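Local coordinates for putative aminooxidase (Propionibacterium acnes, PDB 2BA9), which isomerises polyunsaturated fatty acids, producing conjugated linoleic acid, and binds FAD as a member of the flavin-containing amine oxidoreductase family, at residues D264-I276 against W383-N395. Numbering follows the deposited sequence.
Sequences DADDDEREYFSKI and WYEKVEGMQGRRN
Lys386 crosses the Tyr272 side chain at about a right angle, and its course from CB outward links the apolar and charged halves of this contact. CB lies against Tyr272 CE2. Lys386 CG, set anti to the backbone N (chi1 -180°), sits over one face, 3.7 Å from the centroid of the Tyr272 ring and 7° off the normal, which defines a CH-pi contact. The bend at chi2 then carries CE past Tyr272 CE1 to the Asp268 carboxylate, where Lys386 NZ makes weak salt-bridging bonds to both oxygens, the shorter 3.2 Å to Asp268 OD1. Arg393 grips the same carboxylate end-on: its NH1 and NH2 both reach Asp268 OD2, at 3.0 and 3.2 Å. Arg393 NH1 also donates to Asp266 OD2 (3.0 Å); the oxygen lies close to the guanidinium plane, whereas the donor comes from above the carboxylate plane. Asp266 itself is the N-cap of helix 267-273 and shares a capping box with Glu269. A water bridges Asp266 OD2 to Arg394, whose NH2 pairs with Asp264 OD2 at 2.7 Å. At the far end, Trp383 NE1 donates to Tyr272 O (2.9 Å), which also accepts from Lys275 N on the opposite face of its carbonyl plane. Helices 267-273 and 383-389 run roughly antiparallel (147°), their short axes 10.9 Å apart at closest approach. Phe273 and Ile276 pack on helix 256-259, while Met390 touches strand 396-398, an outermost strand of the parallel Rossmann-type sheet.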
loop_
_atom_site.group_PDB
_atom_site.type_symbol
_atom_site.label_atom_id
_atom_site.label_comp_id
_atom_site.label_asym_id
_atom_site.label_seq_id
_atom_site.Cartn_x
_atom_site.Cartn_y
_atom_site.Cartn_z
ATOM N N ASP A 264 -25.874 1.560 -6.401
ATOM C CA ASP A 264 -26.814 0.494 -6.774
ATOM C C ASP A 264 -26.025 -0.790 -7.045
ATOM O O ASP A 264 -26.123 -1.389 -8.117
ATOM C CB ASP A 264 -27.630 0.896 -8.016
ATOM C CG ASP A 264 -26.751 1.242 -9.221
ATOM O OD1 ASP A 264 -25.519 1.321 -9.071
ATOM O OD2 ASP A 264 -27.290 1.460 -10.322
ATOM N N ALA A 265 -25.217 -1.194 -6.070
ATOM C CA ALA A 265 -24.366 -2.373 -6.207
ATOM C C ALA A 265 -25.201 -3.595 -6.585
ATOM O O ALA A 265 -26.278 -3.825 -6.018
ATOM C CB ALA A 265 -23.607 -2.630 -4.911
ATOM N N ASP A 266 -24.719 -4.377 -7.541
ATOM C CA ASP A 266 -25.431 -5.583 -7.911
ATOM C C ASP A 266 -25.068 -6.766 -6.999
ATOM O O ASP A 266 -24.241 -6.643 -6.083
ATOM C CB ASP A 266 -25.284 -5.890 -9.409
ATOM C CG ASP A 266 -23.899 -6.339 -9.813
ATOM O OD1 ASP A 266 -23.125 -6.839 -8.980
ATOM O OD2 ASP A 266 -23.608 -6.213 -11.015
ATOM N N ASP A 267 -25.728 -7.896 -7.241
ATOM C CA ASP A 267 -25.601 -9.092 -6.398
ATOM C C ASP A 267 -24.146 -9.517 -6.219
ATOM O O ASP A 267 -23.738 -9.933 -5.128
ATOM C CB ASP A 267 -26.409 -10.264 -7.003
ATOM C CG ASP A 267 -27.895 -10.166 -6.726
ATOM O OD1 ASP A 267 -28.269 -9.517 -5.733
ATOM O OD2 ASP A 267 -28.707 -10.762 -7.489
ATOM N N ASP A 268 -23.372 -9.401 -7.297
ATOM C CA ASP A 268 -21.976 -9.826 -7.316
ATOM C C ASP A 268 -21.076 -8.842 -6.580
ATOM O O ASP A 268 -20.137 -9.242 -5.890
ATOM C CB ASP A 268 -21.493 -9.997 -8.758
ATOM C CG ASP A 268 -22.027 -11.254 -9.409
ATOM O OD1 ASP A 268 -22.413 -12.203 -8.700
ATOM O OD2 ASP A 268 -22.059 -11.305 -10.651
ATOM N N GLU A 269 -21.366 -7.559 -6.742
ATOM C CA GLU A 269 -20.621 -6.530 -6.061
ATOM C C GLU A 269 -20.794 -6.689 -4.554
ATOM O O GLU A 269 -19.801 -6.812 -3.840
ATOM C CB GLU A 269 -21.033 -5.144 -6.561
ATOM C CG GLU A 269 -20.537 -4.870 -7.978
ATOM C CD GLU A 269 -20.965 -3.517 -8.521
ATOM O OE1 GLU A 269 -22.129 -3.113 -8.281
ATOM O OE2 GLU A 269 -20.138 -2.868 -9.201
ATOM N N ARG A 270 -22.037 -6.731 -4.079
ATOM C CA ARG A 270 -22.301 -7.004 -2.655
ATOM C C ARG A 270 -21.584 -8.267 -2.185
ATOM O O ARG A 270 -20.786 -8.221 -1.257
ATOM C CB ARG A 270 -23.805 -7.118 -2.362
ATOM C CG ARG A 270 -24.432 -5.821 -1.885
ATOM C CD ARG A 270 -25.934 -5.902 -1.835
ATOM N NE ARG A 270 -26.519 -5.859 -3.176
ATOM C CZ ARG A 270 -27.196 -6.845 -3.772
ATOM N NH1 ARG A 270 -27.412 -8.017 -3.170
ATOM N NH2 ARG A 270 -27.669 -6.646 -4.998
ATOM N N GLU A 271 -21.859 -9.382 -2.847
ATOM C CA GLU A 271 -21.304 -10.690 -2.454
ATOM C C GLU A 271 -19.787 -10.730 -2.382
ATOM O O GLU A 271 -19.223 -11.263 -1.431
ATOM C CB GLU A 271 -21.758 -11.793 -3.416
ATOM C CG GLU A 271 -21.427 -13.193 -2.904
ATOM C CD GLU A 271 -21.687 -14.273 -3.923
ATOM O OE1 GLU A 271 -22.302 -13.968 -4.973
ATOM O OE2 GLU A 271 -21.261 -15.427 -3.672
ATOM N N TYR A 272 -19.132 -10.187 -3.404
ATOM C CA TYR A 272 -17.670 -10.255 -3.491
ATOM C C TYR A 272 -16.961 -9.114 -2.781
ATOM O O TYR A 272 -15.976 -9.346 -2.077
ATOM C CB TYR A 272 -17.220 -10.419 -4.953
ATOM C CG TYR A 272 -17.429 -11.858 -5.381
ATOM C CD1 TYR A 272 -18.697 -12.332 -5.682
ATOM C CD2 TYR A 272 -16.371 -12.763 -5.386
ATOM C CE1 TYR A 272 -18.902 -13.668 -6.034
ATOM C CE2 TYR A 272 -16.561 -14.087 -5.724
ATOM C CZ TYR A 272 -17.828 -14.538 -6.046
ATOM O OH TYR A 272 -18.025 -15.855 -6.381
ATOM N N PHE A 273 -17.469 -7.895 -2.905
ATOM C CA PHE A 273 -16.815 -6.776 -2.220
ATOM C C PHE A 273 -16.952 -6.874 -0.682
ATOM O O PHE A 273 -16.102 -6.356 0.055
ATOM C CB PHE A 273 -17.299 -5.425 -2.756
ATOM C CG PHE A 273 -17.063 -5.228 -4.244
ATOM C CD1 PHE A 273 -16.184 -6.038 -4.967
ATOM C CD2 PHE A 273 -17.700 -4.201 -4.916
ATOM C CE1 PHE A 273 -15.985 -5.831 -6.332
ATOM C CE2 PHE A 273 -17.487 -3.988 -6.272
ATOM C CZ PHE A 273 -16.638 -4.808 -6.981
ATOM N N SER A 274 -18.000 -7.556 -0.219
ATOM C CA SER A 274 -18.192 -7.844 1.211
ATOM C C SER A 274 -17.132 -8.758 1.792
ATOM O O SER A 274 -17.023 -8.849 3.012
ATOM C CB SER A 274 -19.549 -8.510 1.476
ATOM O OG SER A 274 -20.630 -7.664 1.142
ATOM N N LYS A 275 -16.381 -9.466 0.943
ATOM C CA LYS A 275 -15.323 -10.364 1.412
ATOM C C LYS A 275 -13.983 -9.662 1.651
ATOM O O LYS A 275 -13.052 -10.270 2.204
ATOM C CB LYS A 275 -15.083 -11.486 0.408
ATOM C CG LYS A 275 -16.274 -12.389 0.137
ATOM C CD LYS A 275 -15.976 -13.297 -1.055
ATOM C CE LYS A 275 -17.188 -14.061 -1.524
ATOM N NZ LYS A 275 -17.640 -15.047 -0.534
ATOM N N ILE A 276 -13.884 -8.410 1.203
ATOM C CA ILE A 276 -12.660 -7.624 1.328
ATOM C C ILE A 276 -12.368 -7.405 2.809
ATOM O O ILE A 276 -13.256 -7.028 3.569
ATOM C CB ILE A 276 -12.773 -6.239 0.642
ATOM C CG1 ILE A 276 -12.976 -6.395 -0.880
ATOM C CG2 ILE A 276 -11.518 -5.388 0.904
ATOM C CD1 ILE A 276 -13.355 -5.103 -1.578
ATOM N N TRP A 383 -11.796 -15.427 -6.241
ATOM C CA TRP A 383 -12.194 -14.015 -6.074
ATOM C C TRP A 383 -11.878 -13.129 -7.280
ATOM O O TRP A 383 -12.764 -12.480 -7.793
ATOM C CB TRP A 383 -11.569 -13.397 -4.808
ATOM C CG TRP A 383 -12.310 -12.183 -4.297
ATOM C CD1 TRP A 383 -13.324 -12.166 -3.364
ATOM C CD2 TRP A 383 -12.088 -10.815 -4.669
ATOM N NE1 TRP A 383 -13.746 -10.870 -3.149
ATOM C CE2 TRP A 383 -13.007 -10.026 -3.937
ATOM C CE3 TRP A 383 -11.209 -10.182 -5.557
ATOM C CZ2 TRP A 383 -13.072 -8.650 -4.073
ATOM C CZ3 TRP A 383 -11.268 -8.804 -5.681
ATOM C CH2 TRP A 383 -12.192 -8.055 -4.944
ATOM N N TYR A 384 -10.630 -13.144 -7.740
ATOM C CA TYR A 384 -10.158 -12.237 -8.811
ATOM C C TYR A 384 -10.555 -12.692 -10.228
ATOM O O TYR A 384 -10.597 -11.885 -11.154
ATOM C CB TYR A 384 -8.631 -12.043 -8.724
ATOM C CG TYR A 384 -8.174 -11.233 -7.540
ATOM C CD1 TYR A 384 -8.086 -9.847 -7.617
ATOM C CD2 TYR A 384 -7.826 -11.844 -6.339
ATOM C CE1 TYR A 384 -7.669 -9.093 -6.547
ATOM C CE2 TYR A 384 -7.403 -11.079 -5.234
ATOM C CZ TYR A 384 -7.330 -9.702 -5.353
ATOM O OH TYR A 384 -6.926 -8.905 -4.297
ATOM N N GLU A 385 -10.833 -13.984 -10.401
ATOM C CA GLU A 385 -11.409 -14.460 -11.646
ATOM C C GLU A 385 -12.782 -13.824 -11.789
ATOM O O GLU A 385 -13.137 -13.320 -12.851
ATOM C CB GLU A 385 -11.506 -15.996 -11.665
ATOM C CG GLU A 385 -10.146 -16.690 -11.773
ATOM C CD GLU A 385 -10.261 -18.176 -12.031
ATOM O OE1 GLU A 385 -10.744 -18.537 -13.115
ATOM O OE2 GLU A 385 -9.850 -18.981 -11.164
ATOM N N LYS A 386 -13.542 -13.820 -10.697
ATOM C CA LYS A 386 -14.844 -13.170 -10.684
ATOM C C LYS A 386 -14.716 -11.659 -10.897
ATOM O O LYS A 386 -15.285 -11.115 -11.838
ATOM C CB LYS A 386 -15.579 -13.461 -9.374
ATOM C CG LYS A 386 -16.953 -12.815 -9.284
ATOM C CD LYS A 386 -17.979 -13.470 -10.229
ATOM C CE LYS A 386 -19.415 -13.253 -9.742
ATOM N NZ LYS A 386 -20.433 -14.173 -10.356
ATOM N N VAL A 387 -13.959 -10.979 -10.039
ATOM C CA VAL A 387 -13.967 -9.510 -10.060
ATOM C C VAL A 387 -13.363 -8.945 -11.357
ATOM O O VAL A 387 -13.889 -7.973 -11.911
ATOM C CB VAL A 387 -13.348 -8.913 -8.788
ATOM C CG1 VAL A 387 -13.247 -7.380 -8.889
ATOM C CG2 VAL A 387 -14.188 -9.315 -7.586
ATOM N N GLU A 388 -12.308 -9.582 -11.874
ATOM C CA GLU A 388 -11.737 -9.168 -13.161
ATOM C C GLU A 388 -12.654 -9.517 -14.332
ATOM O O GLU A 388 -12.672 -8.803 -15.338
ATOM C CB GLU A 388 -10.346 -9.761 -13.389
ATOM C CG GLU A 388 -9.275 -9.209 -12.461
ATOM C CD GLU A 388 -8.828 -7.797 -12.828
ATOM O OE1 GLU A 388 -9.586 -7.070 -13.508
ATOM O OE2 GLU A 388 -7.710 -7.416 -12.439
ATOM N N GLY A 389 -13.390 -10.621 -14.202
ATOM C CA GLY A 389 -14.432 -10.967 -15.148
ATOM C C GLY A 389 -15.549 -9.941 -15.168
ATOM O O GLY A 389 -16.184 -9.735 -16.196
ATOM N N MET A 390 -15.784 -9.287 -14.035
ATOM C CA MET A 390 -16.785 -8.215 -13.956
ATOM C C MET A 390 -16.357 -6.897 -14.589
ATOM O O MET A 390 -17.159 -5.965 -14.636
ATOM C CB MET A 390 -17.146 -7.936 -12.502
ATOM C CG MET A 390 -17.866 -9.064 -11.814
ATOM S SD MET A 390 -18.076 -8.607 -10.101
ATOM C CE MET A 390 -18.234 -10.172 -9.306
ATOM N N GLN A 391 -15.108 -6.788 -15.042
ATOM C CA GLN A 391 -14.608 -5.503 -15.545
ATOM C C GLN A 391 -15.493 -4.985 -16.669
ATOM O O GLN A 391 -15.986 -5.758 -17.493
ATOM C CB GLN A 391 -13.147 -5.597 -16.005
ATOM C CG GLN A 391 -12.130 -5.797 -14.866
ATOM C CD GLN A 391 -11.845 -4.535 -14.056
ATOM O OE1 GLN A 391 -12.676 -3.621 -13.978
ATOM N NE2 GLN A 391 -10.664 -4.486 -13.440
ATOM N N GLY A 392 -15.743 -3.681 -16.661
ATOM C CA GLY A 392 -16.541 -3.050 -17.709
ATOM C C GLY A 392 -18.043 -3.233 -17.582
ATOM O O GLY A 392 -18.806 -2.620 -18.340
ATOM N N ARG A 393 -18.478 -4.058 -16.624
ATOM C CA ARG A 393 -19.910 -4.283 -16.386
ATOM C C ARG A 393 -20.617 -2.998 -16.000
ATOM O O ARG A 393 -20.273 -2.362 -14.994
ATOM C CB ARG A 393 -20.150 -5.320 -15.288
ATOM C CG ARG A 393 -21.641 -5.619 -15.068
ATOM C CD ARG A 393 -21.912 -6.505 -13.870
ATOM N NE ARG A 393 -21.326 -7.836 -14.011
ATOM C CZ ARG A 393 -21.536 -8.851 -13.177
ATOM N NH1 ARG A 393 -22.342 -8.718 -12.130
ATOM N NH2 ARG A 393 -20.933 -10.010 -13.394
ATOM N N ARG A 394 -21.632 -2.651 -16.792
ATOM C CA ARG A 394 -22.348 -1.385 -16.667
ATOM C C ARG A 394 -21.373 -0.228 -16.597
ATOM O O ARG A 394 -21.498 0.662 -15.748
ATOM C CB ARG A 394 -23.294 -1.405 -15.467
ATOM C CG ARG A 394 -24.530 -2.265 -15.713
ATOM C CD ARG A 394 -25.106 -2.771 -14.416
ATOM N NE ARG A 394 -25.916 -1.763 -13.744
ATOM C CZ ARG A 394 -26.042 -1.641 -12.424
ATOM N NH1 ARG A 394 -25.394 -2.437 -11.588
ATOM N NH2 ARG A 394 -26.824 -0.699 -11.930
ATOM N N ASN A 395 -20.388 -0.278 -17.496
ATOM C CA ASN A 395 -19.396 0.782 -17.668
ATOM C C ASN A 395 -18.638 1.141 -16.395
ATOM O O ASN A 395 -18.196 2.278 -16.223
ATOM C CB ASN A 395 -20.069 2.022 -18.253
ATOM C CG ASN A 395 -20.863 1.710 -19.494
ATOM O OD1 ASN A 395 -20.393 0.982 -20.366
ATOM N ND2 ASN A 395 -22.065 2.253 -19.589
HETATM O O HOH W 1 -22.996 -3.660 -11.829
#